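Local coordinates for protein Bis(5'-nucleosyl)-tetraphosphatase [asymmetrical] (Caenorhabditis elegans, PDB 1KTG) that splits diadenosine tetraphosphate asymmetrically into AMP and ATP, as a Nudix hydrolase dependent on divalent metal ions, at residues A[114-119]-A[126-131]. Numbering follows the deposited sequence.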
loop_
_atom_site.group_PDB
_atom_site.type_symbol
_atom_site.label_atom_id
_atom_site.label_comp_id
_atom_site.label_asym_id
_atom_site.label_seq_id
_atom_site.Cartn_x
_atom_site.Cartn_y
_atom_site.Cartn_z
ATOM N N ASP A 114 4.443 -10.966 9.255
ATOM C CA ASP A 114 5.041 -9.793 9.873
ATOM C C ASP A 114 4.308 -8.540 9.410
ATOM O O ASP A 114 4.039 -7.615 10.201
ATOM C CB ASP A 114 6.516 -9.720 9.476
ATOM C CG ASP A 114 7.264 -8.635 10.200
ATOM O OD1 ASP A 114 8.053 -7.907 9.542
ATOM O OD2 ASP A 114 7.134 -8.438 11.425
ATOM N N ALA A 115 3.981 -8.506 8.122
ATOM C CA ALA A 115 3.248 -7.382 7.573
ATOM C C ALA A 115 1.900 -7.241 8.273
ATOM O O ALA A 115 1.474 -6.128 8.607
ATOM C CB ALA A 115 3.066 -7.542 6.068
ATOM N N ILE A 116 1.238 -8.364 8.519
ATOM C CA ILE A 116 -0.065 -8.342 9.177
ATOM C C ILE A 116 0.080 -7.817 10.602
ATOM O O ILE A 116 -0.687 -6.956 11.036
ATOM C CB ILE A 116 -0.714 -9.739 9.170
ATOM C CG1 ILE A 116 -1.136 -10.118 7.751
ATOM C CG2 ILE A 116 -1.929 -9.778 10.062
ATOM C CD1 ILE A 116 -1.361 -11.613 7.575
ATOM N N LYS A 117 1.072 -8.327 11.319
ATOM C CA LYS A 117 1.320 -7.871 12.678
ATOM C C LYS A 117 1.595 -6.360 12.722
ATOM O O LYS A 117 1.050 -5.653 13.574
ATOM C CB LYS A 117 2.493 -8.629 13.291
ATOM N N ILE A 118 2.450 -5.880 11.819
ATOM C CA ILE A 118 2.856 -4.470 11.805
ATOM C C ILE A 118 1.702 -3.544 11.377
ATOM O O ILE A 118 1.526 -2.466 11.947
ATOM C CB ILE A 118 4.103 -4.257 10.909
ATOM C CG1 ILE A 118 5.347 -4.840 11.594
ATOM C CG2 ILE A 118 4.310 -2.776 10.610
ATOM C CD1 ILE A 118 6.631 -4.796 10.748
ATOM N N ALA A 119 0.909 -3.984 10.404
ATOM C CA ALA A 119 -0.221 -3.199 9.891
ATOM C C ALA A 119 -1.304 -3.116 10.959
ATOM O O ALA A 119 -2.060 -2.149 11.026
ATOM C CB ALA A 119 -0.764 -3.815 8.626
ATOM N N SER A 126 -6.674 -9.084 6.582
ATOM C CA SER A 126 -7.474 -9.902 5.663
ATOM C C SER A 126 -7.180 -9.560 4.197
ATOM O O SER A 126 -7.126 -10.445 3.344
ATOM C CB SER A 126 -8.959 -9.716 5.964
ATOM O OG SER A 126 -9.264 -10.218 7.245
ATOM N N LEU A 127 -6.977 -8.274 3.919
ATOM C CA LEU A 127 -6.659 -7.812 2.573
ATOM C C LEU A 127 -5.312 -8.393 2.126
ATOM O O LEU A 127 -5.184 -8.934 1.025
ATOM C CB LEU A 127 -6.640 -6.277 2.541
ATOM C CG LEU A 127 -6.382 -5.607 1.193
ATOM C CD1 LEU A 127 -7.034 -4.221 1.150
ATOM C CD2 LEU A 127 -4.894 -5.491 0.938
ATOM N N LEU A 128 -4.312 -8.312 2.996
ATOM C CA LEU A 128 -2.992 -8.848 2.676
ATOM C C LEU A 128 -3.068 -10.363 2.433
ATOM O O LEU A 128 -2.417 -10.879 1.528
ATOM C CB LEU A 128 -1.988 -8.516 3.800
ATOM C CG LEU A 128 -1.622 -7.034 3.966
ATOM C CD1 LEU A 128 -0.823 -6.809 5.245
ATOM C CD2 LEU A 128 -0.873 -6.511 2.774
ATOM N N ARG A 129 -3.880 -11.074 3.218
ATOM C CA ARG A 129 -4.038 -12.512 3.011
ATOM C C ARG A 129 -4.654 -12.780 1.640
ATOM O O ARG A 129 -4.225 -13.688 0.924
ATOM C CB ARG A 129 -4.900 -13.144 4.112
ATOM C CG ARG A 129 -4.212 -13.157 5.462
ATOM C CD ARG A 129 -4.888 -13.974 6.529
ATOM N NE ARG A 129 -4.173 -13.868 7.801
ATOM C CZ ARG A 129 -3.046 -14.521 8.107
ATOM N NH1 ARG A 129 -2.487 -14.338 9.295
ATOM N NH2 ARG A 129 -2.478 -15.363 7.246
ATOM N N LYS A 130 -5.644 -11.972 1.273
ATOM C CA LYS A 130 -6.323 -12.108 -0.011
ATOM C C LYS A 130 -5.349 -11.899 -1.158
ATOM O O LYS A 130 -5.316 -12.671 -2.125
ATOM C CB LYS A 130 -7.454 -11.088 -0.104
ATOM N N PHE A 131 -4.550 -10.846 -1.035
ATOM C CA PHE A 131 -3.557 -10.496 -2.032
ATOM C C PHE A 131 -2.472 -11.564 -2.123
ATOM O O PHE A 131 -2.018 -11.889 -3.213
ATOM C CB PHE A 131 -2.963 -9.131 -1.706
ATOM C CG PHE A 131 -3.857 -7.977 -2.097
ATOM C CD1 PHE A 131 -3.343 -6.698 -2.218
ATOM C CD2 PHE A 131 -5.211 -8.182 -2.360
ATOM C CE1 PHE A 131 -4.157 -5.628 -2.612
ATOM C CE2 PHE A 131 -6.035 -7.113 -2.747
ATOM C CZ PHE A 131 -5.510 -5.843 -2.865
#
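Ile116 meets both Leu128 and Arg129, and these three residues account for most of the 213 Å² buried between segments 114-119 and 126-131. Its CD1 methyl sits in van der Waals contact over the centre of one flat face of the Arg129 guanidinium, with Ile116 CD1 to Arg129 CZ at 3.4 Å, and Arg129 runs roughly perpendicular to the Ile116 side chain. The arginine is extended from CG to NE (chi3 -178°), which gives it reach, and the turn at chi4 (-78°) sets the plane of the guanidinium; a salt bridge from its NH1 to Glu113 OE1 ties the group back to helix 112-119 and probably steadies it over the methyl. On the inner side, Leu128 CD1 makes apolar packing contacts with Ala115 CB at 4.0 Å and Ile116 CG1 at 4.2 Å, the Ile116 and Leu128 side chains lying alongside and pointing opposite ways. The segment axes are nearly antiparallel (158°) and 9.8 Å apart at closest approach, a helical hairpin joined by a short connection, with Ile116 and Leu128 nearest in register. Beneath it, Ala115 rests on Cys110 of strand 104-110 and Leu128 on Val9 of strand 3-14, so helices 112-119 and 122-137 pack together against the Nudix sheet.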